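Local coordinates for protein pyruvate formate-lyase 2 (Archaeoglobus fulgidus, PDB 2F3O) that is of unknown function but belongs to the glycyl radical enzymes and probably acts as a lyase, at residues A330-V335 with L364-V369; N306-T311 with D360-R365; N395-F400 with L747-G752. All coordinates share one frame; numbering follows the deposited sequence.

In the fold
The three contacts run from packed helix ends to the loop that should carry the radical. Contacts 1 and 2, centres about 9 Å apart, share L364 and R365, part of the link between helix 350-362 and strand 368-373. Contact 3 lies about 10 Å from contact 1 and about 15 Å from contact 2, centre to centre. N368 joins contacts 1 and 3: its OD1 is 3.0 Å from NH1 of R749 and its ND2 2.9 Å from O of G752, both probable hydrogen bonds. G752 is the predicted radical site, unmodified here. N332 touches W753, next to G752, and a glycerol about 3 Å from its side chain, probably from crystallisation, may mark a pocket there.

Contact 1 of 3, residues A330-V335 with L364-V369; sequences ATNQAV and LRQPNV
Q333, V335 and N368 bring the two segments together through their backbones: N368 N donates to Q333 O at 3.1 Å, and V335 N to N368 O at 3.0 Å. A weaker CA-H...O contact of 3.3 Å, from A334 CA, reaches the same N368 O. These bonds start the parallel pairing of strands 334-338 and 368-373, which puts A334 beside N368 and V335 beside V369. Helix 350-362 connects the two strands, making a beta-alpha-beta crossover at one border of a five-stranded sheet, consistent with the alpha/beta barrel core of glycyl radical enzymes.

Ahead of the strands, amides take over. The Q366 chain folds back at chi2 (-67°) and sends NE2 to N332 OD1 at 3.0 Å; the donor stands well above the N332 carbonyl plane while OD1 stays close to the Q366 amide plane, and the two amides are turned 63° apart. The other end of the N332 amide, ND2, bonds the glycerol. An alanine at Q366 has no amide to offer, and N332 OD1 would probably be left without this donor, its amide freer to turn. N368 directs its own amide chiefly to G752 and R749. T331 OG1 lies 3.0 Å from R365 NH2, and the two side chains cross at about a right angle. The R365 guanidinium bonds I314 O and Q329 O, and Q366 CG sits over the centre of one of its faces.

Apolar contact is confined to the start of the strands, where V335 CG1 rests 3.8 Å from V369 CB, the valines side by side and pointing the same way.

Contact 2 of 3, residues N306-T311 with D360-R365; sequences NLWIKT and DRLRLR
The indole of W308 is approached obliquely by L362, whose CD2 ends 3.7 Å from W308 CB, at the root of the ring system. M355 and V358 of helix 350-362 also touch the tryptophan, and its NE1 bonds T359 OG1, which ties the ring's rotation to the same helix. The guanidinium of R363 takes D360 OD1 at its edge, in plane, with NH2 3.0 Å away on the syn side of the carboxylate; NE bonds D360 O as well, so the arginine grips D360 side-on with two nitrogens. That of R365 has T311 O obliquely placed at a loose 4.4 Å from NH1; its polar partners, I314 among them, lie elsewhere.

The contact packs the C-terminal part of helix 297-310 against the end of helix 350-362, which leads into strand 368-373 of the sheet. R363 is where this second helix breaks off, with a positive phi of 44°, and the chain then turns L364 back toward the first helix.

I309 CG1, held beside the backbone N by chi1 of -70°, touches both leucines, L362 CD2 at 3.8 Å and L364 CD1 at 3.9 Å, two neighbouring methyls on one side of it. The I309 side chain crosses L362 at about a right angle and L364 more obliquely. L9 and I10 of helix 5-11 touch this isoleucine too. T311 turns its OG1 back to W308 O, 3.1 Å away.

Contact 3 of 3, residues N395-F400 with L747-G752; sequences NLALFF and LVRVAG
N395 meets L747 through CB, which lies 3.7 Å from L747 CD1, although CB itself points away from the other segment overall. Its backbone is flanked by R749: R749 CD stands 3.9 Å from N395 CA.

At L396 it is the backbone that matters, since its CB points away, and the side chain touches V369. L396 O sits over one face of the R749 guanidinium, 3.2 Å above the plane and offset toward the rim. The 3.4 Å from L396 O to R749 NE is therefore no hydrogen bond, the angle being poor; NE donates to Q724 OE1 instead, and NH1 also reaches S754 OG. Strand 747-749 pairs with strand 754-756 as a small antiparallel hairpin, and its turn carries G752, the predicted glycyl radical position in the Gly loop of the family.

A397 points toward the arginine, with CB 3.5 Å from R749 NH2. Bends at chi2 (-68°) and chi3 (-72°) curl the R749 chain so that its flat end lies along the start of strand 396-400, next to strand 368-373 in the sheet.

Contact 1 of 3, residues A330-V335 with L364-V369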
loop_
_atom_site.group_PDB
_atom_site.type_symbol
_atom_site.label_atom_id
_atom_site.label_comp_id
_atom_site.label_asym_id
_atom_site.label_seq_id
_atom_site.Cartn_x
_atom_site.Cartn_y
_atom_site.Cartn_z
ATOM N N ALA A 330 -27.481 16.406 29.171
ATOM C CA ALA A 330 -27.320 15.873 27.834
ATOM C C ALA A 330 -26.489 14.610 27.848
ATOM O O ALA A 330 -25.313 14.621 28.201
ATOM C CB ALA A 330 -26.678 16.908 26.971
ATOM N N THR A 331 -27.113 13.502 27.496
ATOM C CA THR A 331 -26.375 12.266 27.320
ATOM C C THR A 331 -26.671 11.764 25.917
ATOM O O THR A 331 -25.764 11.614 25.100
ATOM C CB THR A 331 -26.755 11.211 28.369
ATOM O OG1 THR A 331 -28.177 11.024 28.382
ATOM C CG2 THR A 331 -26.291 11.652 29.744
ATOM N N ASN A 332 -27.950 11.502 25.665
ATOM C CA ASN A 332 -28.484 11.354 24.323
ATOM C C ASN A 332 -28.254 10.048 23.609
ATOM O O ASN A 332 -27.723 10.036 22.501
ATOM C CB ASN A 332 -28.143 12.560 23.453
ATOM C CG ASN A 332 -28.876 13.777 23.900
ATOM O OD1 ASN A 332 -30.090 13.783 23.880
ATOM N ND2 ASN A 332 -28.162 14.793 24.357
ATOM N N GLN A 333 -28.657 8.957 24.252
ATOM C CA GLN A 333 -28.766 7.685 23.570
ATOM C C GLN A 333 -29.871 7.836 22.558
ATOM O O GLN A 333 -31.032 7.841 22.914
ATOM C CB GLN A 333 -29.133 6.560 24.537
ATOM C CG GLN A 333 -28.012 6.138 25.451
ATOM C CD GLN A 333 -28.519 5.385 26.646
ATOM O OE1 GLN A 333 -28.916 4.227 26.540
ATOM N NE2 GLN A 333 -28.504 6.036 27.800
ATOM N N ALA A 334 -29.508 7.962 21.293
ATOM C CA ALA A 334 -30.490 8.245 20.279
ATOM C C ALA A 334 -31.106 7.000 19.674
ATOM O O ALA A 334 -30.549 5.916 19.741
ATOM C CB ALA A 334 -29.889 9.092 19.206
ATOM N N VAL A 335 -32.258 7.167 19.056
ATOM C CA VAL A 335 -32.908 6.061 18.413
ATOM C C VAL A 335 -33.389 6.602 17.063
ATOM O O VAL A 335 -33.832 7.748 17.000
ATOM C CB VAL A 335 -34.019 5.513 19.366
ATOM C CG1 VAL A 335 -35.420 5.999 19.019
ATOM C CG2 VAL A 335 -33.947 3.999 19.476
ATOM N N LEU A 364 -40.551 11.462 28.272
ATOM C CA LEU A 364 -39.405 11.591 29.163
ATOM C C LEU A 364 -38.253 12.248 28.423
ATOM O O LEU A 364 -38.298 12.359 27.193
ATOM C CB LEU A 364 -38.977 10.221 29.655
ATOM C CG LEU A 364 -40.056 9.450 30.400
ATOM C CD1 LEU A 364 -39.649 7.995 30.544
ATOM C CD2 LEU A 364 -40.304 10.085 31.766
ATOM N N ARG A 365 -37.212 12.654 29.152
ATOM C CA ARG A 365 -36.062 13.320 28.531
ATOM C C ARG A 365 -35.270 12.412 27.594
ATOM O O ARG A 365 -34.532 12.894 26.732
ATOM C CB ARG A 365 -35.122 13.930 29.581
ATOM C CG ARG A 365 -34.443 12.926 30.493
ATOM C CD ARG A 365 -33.350 13.552 31.390
ATOM N NE ARG A 365 -31.985 13.444 30.850
ATOM C CZ ARG A 365 -31.204 12.365 30.952
ATOM N NH1 ARG A 365 -31.645 11.266 31.543
ATOM N NH2 ARG A 365 -29.981 12.370 30.440
ATOM N N GLN A 366 -35.425 11.100 27.755
ATOM C CA GLN A 366 -34.571 10.189 27.029
ATOM C C GLN A 366 -35.144 8.843 26.619
ATOM O O GLN A 366 -35.694 8.119 27.452
ATOM C CB GLN A 366 -33.294 9.854 27.831
ATOM C CG GLN A 366 -32.176 10.883 27.858
ATOM C CD GLN A 366 -31.502 11.100 26.532
ATOM O OE1 GLN A 366 -31.439 10.208 25.711
ATOM N NE2 GLN A 366 -30.967 12.293 26.328
ATOM N N PRO A 367 -35.245 8.625 25.310
ATOM C CA PRO A 367 -34.163 8.431 24.379
ATOM C C PRO A 367 -34.297 9.670 23.474
ATOM O O PRO A 367 -35.332 10.348 23.484
ATOM C CB PRO A 367 -34.537 7.144 23.639
ATOM C CG PRO A 367 -35.909 6.826 24.059
ATOM C CD PRO A 367 -36.475 8.022 24.791
ATOM N N ASN A 368 -33.267 10.023 22.730
ATOM C CA ASN A 368 -33.459 11.101 21.804
ATOM C C ASN A 368 -34.048 10.480 20.581
ATOM O O ASN A 368 -33.337 9.841 19.829
ATOM C CB ASN A 368 -32.144 11.778 21.459
ATOM C CG ASN A 368 -32.349 13.197 21.006
ATOM O OD1 ASN A 368 -33.455 13.585 20.657
ATOM N ND2 ASN A 368 -31.289 13.985 21.021
ATOM N N VAL A 369 -35.348 10.632 20.380
ATOM C CA VAL A 369 -35.961 9.975 19.224
ATOM C C VAL A 369 -35.936 10.775 17.915
ATOM O O VAL A 369 -36.399 11.920 17.832
ATOM C CB VAL A 369 -37.278 9.270 19.574
ATOM C CG1 VAL A 369 -37.665 9.605 20.993
ATOM C CG2 VAL A 369 -38.362 9.533 18.554
#

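Contact 2 of 3, residues N306-T311 with D360-R365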
loop_
_atom_site.group_PDB
_atom_site.type_symbol
_atom_site.label_atom_id
_atom_site.label_comp_id
_atom_site.label_asym_id
_atom_site.label_seq_id
_atom_site.Cartn_x
_atom_site.Cartn_y
_atom_site.Cartn_z
ATOM N N ASN A 306 -40.108 -0.301 28.268
ATOM C CA ASN A 306 -39.072 -0.610 29.231
ATOM C C ASN A 306 -37.688 -0.137 28.792
ATOM O O ASN A 306 -36.927 0.405 29.598
ATOM C CB ASN A 306 -39.035 -2.109 29.430
ATOM C CG ASN A 306 -38.464 -2.507 30.768
ATOM O OD1 ASN A 306 -37.549 -1.889 31.315
ATOM N ND2 ASN A 306 -39.013 -3.555 31.308
ATOM N N LEU A 307 -37.378 -0.365 27.516
ATOM C CA LEU A 307 -36.133 0.099 26.904
ATOM C C LEU A 307 -36.023 1.635 26.938
ATOM O O LEU A 307 -35.023 2.175 27.425
ATOM C CB LEU A 307 -36.076 -0.390 25.461
ATOM C CG LEU A 307 -34.778 -0.794 24.759
ATOM C CD1 LEU A 307 -35.023 -0.712 23.268
ATOM C CD2 LEU A 307 -33.623 0.078 25.117
ATOM N N TRP A 308 -37.051 2.315 26.422
ATOM C CA TRP A 308 -37.088 3.769 26.418
ATOM C C TRP A 308 -36.849 4.299 27.814
ATOM O O TRP A 308 -35.993 5.160 28.010
ATOM C CB TRP A 308 -38.440 4.268 25.932
ATOM C CG TRP A 308 -38.561 4.695 24.480
ATOM C CD1 TRP A 308 -39.083 5.876 24.026
ATOM C CD2 TRP A 308 -38.218 3.938 23.305
ATOM N NE1 TRP A 308 -39.052 5.916 22.651
ATOM C CE2 TRP A 308 -38.542 4.735 22.185
ATOM C CE3 TRP A 308 -37.664 2.669 23.090
ATOM C CZ2 TRP A 308 -38.328 4.309 20.884
ATOM C CZ3 TRP A 308 -37.449 2.249 21.792
ATOM C CH2 TRP A 308 -37.783 3.063 20.707
ATOM N N ILE A 309 -37.579 3.745 28.781
ATOM C CA ILE A 309 -37.491 4.184 30.181
ATOM C C ILE A 309 -36.107 3.956 30.802
ATOM O O ILE A 309 -35.622 4.784 31.590
ATOM C CB ILE A 309 -38.627 3.554 31.065
ATOM C CG1 ILE A 309 -39.980 4.152 30.695
ATOM C CG2 ILE A 309 -38.410 3.798 32.558
ATOM C CD1 ILE A 309 -41.120 3.617 31.490
ATOM N N LYS A 310 -35.445 2.871 30.413
ATOM C CA LYS A 310 -34.139 2.585 30.994
ATOM C C LYS A 310 -33.048 3.558 30.583
ATOM O O LYS A 310 -32.184 3.850 31.394
ATOM C CB LYS A 310 -33.725 1.126 30.806
ATOM C CG LYS A 310 -34.491 0.198 31.736
ATOM C CD LYS A 310 -33.813 -1.134 31.954
ATOM C CE LYS A 310 -32.882 -1.065 33.143
ATOM N NZ LYS A 310 -32.872 -2.327 33.927
ATOM N N THR A 311 -33.121 4.124 29.377
ATOM C CA THR A 311 -32.123 5.124 28.948
ATOM C C THR A 311 -32.156 6.438 29.743
ATOM O O THR A 311 -31.309 7.305 29.543
ATOM C CB THR A 311 -32.215 5.471 27.458
ATOM O OG1 THR A 311 -33.268 6.414 27.255
ATOM C CG2 THR A 311 -32.468 4.228 26.624
ATOM N N ASP A 360 -44.648 9.027 22.461
ATOM C CA ASP A 360 -45.697 10.012 22.729
ATOM C C ASP A 360 -46.245 9.876 24.149
ATOM O O ASP A 360 -46.514 10.884 24.829
ATOM C CB ASP A 360 -46.845 9.867 21.713
ATOM C CG ASP A 360 -47.716 11.137 21.602
ATOM O OD1 ASP A 360 -47.374 12.177 22.236
ATOM O OD2 ASP A 360 -48.735 11.098 20.855
ATOM N N ARG A 361 -46.406 8.627 24.582
ATOM C CA ARG A 361 -46.947 8.325 25.893
ATOM C C ARG A 361 -45.970 8.738 26.989
ATOM O O ARG A 361 -46.363 9.362 27.972
ATOM C CB ARG A 361 -47.274 6.827 25.998
ATOM C CG ARG A 361 -47.336 6.273 27.439
ATOM C CD ARG A 361 -48.619 6.671 28.191
ATOM N NE ARG A 361 -48.787 5.939 29.449
ATOM C CZ ARG A 361 -49.241 4.684 29.541
ATOM N NH1 ARG A 361 -49.573 3.998 28.441
ATOM N NH2 ARG A 361 -49.360 4.109 30.741
ATOM N N LEU A 362 -44.696 8.412 26.797
ATOM C CA LEU A 362 -43.719 8.530 27.864
ATOM C C LEU A 362 -43.315 9.953 28.154
ATOM O O LEU A 362 -43.198 10.317 29.312
ATOM C CB LEU A 362 -42.479 7.690 27.569
ATOM C CG LEU A 362 -42.327 6.379 28.349
ATOM C CD1 LEU A 362 -43.640 5.898 28.900
ATOM C CD2 LEU A 362 -41.670 5.284 27.520
ATOM N N ARG A 363 -43.103 10.745 27.108
ATOM C CA ARG A 363 -42.637 12.135 27.225
ATOM C C ARG A 363 -41.514 12.381 28.216
ATOM O O ARG A 363 -41.540 13.384 28.923
ATOM C CB ARG A 363 -43.792 13.071 27.537
ATOM C CG ARG A 363 -44.934 12.820 26.641
ATOM C CD ARG A 363 -45.827 13.998 26.503
ATOM N NE ARG A 363 -46.630 13.867 25.295
ATOM C CZ ARG A 363 -47.537 14.758 24.915
ATOM N NH1 ARG A 363 -47.747 15.834 25.656
ATOM N NH2 ARG A 363 -48.201 14.590 23.780
ATOM N N LEU A 364 -40.551 11.462 28.272
ATOM C CA LEU A 364 -39.405 11.591 29.163
ATOM C C LEU A 364 -38.253 12.248 28.423
ATOM O O LEU A 364 -38.298 12.359 27.193
ATOM C CB LEU A 364 -38.977 10.221 29.655
ATOM C CG LEU A 364 -40.056 9.450 30.400
ATOM C CD1 LEU A 364 -39.649 7.995 30.544
ATOM C CD2 LEU A 364 -40.304 10.085 31.766
ATOM N N ARG A 365 -37.212 12.654 29.152
ATOM C CA ARG A 365 -36.062 13.320 28.531
ATOM C C ARG A 365 -35.270 12.412 27.594
ATOM O O ARG A 365 -34.532 12.894 26.732
ATOM C CB ARG A 365 -35.122 13.930 29.581
ATOM C CG ARG A 365 -34.443 12.926 30.493
ATOM C CD ARG A 365 -33.350 13.552 31.390
ATOM N NE ARG A 365 -31.985 13.444 30.850
ATOM C CZ ARG A 365 -31.204 12.365 30.952
ATOM N NH1 ARG A 365 -31.645 11.266 31.543
ATOM N NH2 ARG A 365 -29.981 12.370 30.440
#

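Contact 3 of 3, residues N395-F400 with L747-G752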
loop_
_atom_site.group_PDB
_atom_site.type_symbol
_atom_site.label_atom_id
_atom_site.label_comp_id
_atom_site.label_asym_id
_atom_site.label_seq_id
_atom_site.Cartn_x
_atom_site.Cartn_y
_atom_site.Cartn_z
ATOM N N ASN A 395 -40.435 15.982 22.111
ATOM C CA ASN A 395 -39.411 14.954 22.270
ATOM C C ASN A 395 -39.080 14.209 20.973
ATOM O O ASN A 395 -38.599 13.069 20.996
ATOM C CB ASN A 395 -39.770 13.987 23.408
ATOM C CG ASN A 395 -41.047 13.152 23.143
ATOM O OD1 ASN A 395 -41.339 12.230 23.895
ATOM N ND2 ASN A 395 -41.795 13.467 22.103
ATOM N N LEU A 396 -39.368 14.868 19.852
ATOM C CA LEU A 396 -39.145 14.331 18.513
ATOM C C LEU A 396 -38.179 15.219 17.767
ATOM O O LEU A 396 -38.105 16.410 18.031
ATOM C CB LEU A 396 -40.454 14.319 17.729
ATOM C CG LEU A 396 -41.168 12.999 17.460
ATOM C CD1 LEU A 396 -41.057 12.097 18.646
ATOM C CD2 LEU A 396 -42.629 13.239 17.110
ATOM N N ALA A 397 -37.433 14.646 16.833
ATOM C CA ALA A 397 -36.692 15.462 15.881
ATOM C C ALA A 397 -36.941 14.899 14.509
ATOM O O ALA A 397 -37.034 13.681 14.340
ATOM C CB ALA A 397 -35.239 15.455 16.180
ATOM N N LEU A 398 -37.053 15.783 13.528
ATOM C CA LEU A 398 -37.377 15.367 12.174
ATOM C C LEU A 398 -36.182 15.522 11.254
ATOM O O LEU A 398 -35.558 16.574 11.212
ATOM C CB LEU A 398 -38.577 16.165 11.658
ATOM C CG LEU A 398 -39.869 15.858 12.423
ATOM C CD1 LEU A 398 -40.967 16.774 11.975
ATOM C CD2 LEU A 398 -40.275 14.403 12.223
ATOM N N PHE A 399 -35.864 14.463 10.526
ATOM C CA PHE A 399 -34.701 14.450 9.648
ATOM C C PHE A 399 -35.148 14.201 8.214
ATOM O O PHE A 399 -35.848 13.225 7.924
ATOM C CB PHE A 399 -33.729 13.360 10.088
ATOM C CG PHE A 399 -33.013 13.662 11.378
ATOM C CD1 PHE A 399 -33.623 13.452 12.598
ATOM C CD2 PHE A 399 -31.719 14.141 11.364
ATOM C CE1 PHE A 399 -32.959 13.744 13.764
ATOM C CE2 PHE A 399 -31.052 14.416 12.532
ATOM C CZ PHE A 399 -31.669 14.215 13.732
ATOM N N PHE A 400 -34.747 15.085 7.309
ATOM C CA PHE A 400 -35.238 15.027 5.935
ATOM C C PHE A 400 -34.247 14.318 5.029
ATOM O O PHE A 400 -33.139 14.809 4.828
ATOM C CB PHE A 400 -35.601 16.437 5.455
ATOM C CG PHE A 400 -36.694 17.078 6.285
ATOM C CD1 PHE A 400 -36.389 17.938 7.331
ATOM C CD2 PHE A 400 -38.032 16.765 6.062
ATOM C CE1 PHE A 400 -37.390 18.489 8.120
ATOM C CE2 PHE A 400 -39.039 17.327 6.852
ATOM C CZ PHE A 400 -38.713 18.185 7.880
ATOM N N LEU A 747 -41.299 19.100 29.632
ATOM C CA LEU A 747 -40.304 18.796 28.568
ATOM C C LEU A 747 -40.091 19.844 27.474
ATOM O O LEU A 747 -41.024 20.391 26.902
ATOM C CB LEU A 747 -40.610 17.462 27.880
ATOM C CG LEU A 747 -39.768 16.208 28.134
ATOM C CD1 LEU A 747 -39.803 15.395 26.869
ATOM C CD2 LEU A 747 -38.324 16.484 28.513
ATOM N N VAL A 748 -38.840 20.082 27.143
ATOM C CA VAL A 748 -38.539 21.074 26.138
ATOM C C VAL A 748 -37.464 20.506 25.204
ATOM O O VAL A 748 -36.763 19.563 25.579
ATOM C CB VAL A 748 -38.113 22.393 26.818
ATOM C CG1 VAL A 748 -36.617 22.434 27.073
ATOM C CG2 VAL A 748 -38.526 23.562 25.996
ATOM N N ARG A 749 -37.383 21.020 23.975
ATOM C CA ARG A 749 -36.283 20.688 23.059
ATOM C C ARG A 749 -35.314 21.846 23.089
ATOM O O ARG A 749 -35.661 22.942 22.670
ATOM C CB ARG A 749 -36.788 20.486 21.634
ATOM C CG ARG A 749 -37.743 19.330 21.485
ATOM C CD ARG A 749 -37.056 18.000 21.693
ATOM N NE ARG A 749 -36.181 17.632 20.587
ATOM C CZ ARG A 749 -35.466 16.514 20.536
ATOM N NH1 ARG A 749 -35.514 15.638 21.527
ATOM N NH2 ARG A 749 -34.694 16.276 19.494
ATOM N N VAL A 750 -34.108 21.621 23.584
ATOM C CA VAL A 750 -33.195 22.734 23.802
ATOM C C VAL A 750 -32.589 23.261 22.516
ATOM O O VAL A 750 -32.684 24.456 22.235
ATOM C CB VAL A 750 -32.065 22.363 24.759
ATOM C CG1 VAL A 750 -31.246 23.580 25.098
ATOM C CG2 VAL A 750 -32.634 21.778 26.001
ATOM N N ALA A 751 -31.999 22.357 21.734
ATOM C CA ALA A 751 -31.267 22.696 20.515
ATOM C C ALA A 751 -30.859 21.420 19.797
ATOM O O ALA A 751 -29.921 21.425 19.008
ATOM C CB ALA A 751 -30.024 23.492 20.858
ATOM N N GLY A 752 -31.537 20.321 20.115
ATOM C CA GLY A 752 -31.258 19.051 19.477
ATOM C C GLY A 752 -31.613 17.863 20.343
ATOM O O GLY A 752 -31.469 16.716 19.920
#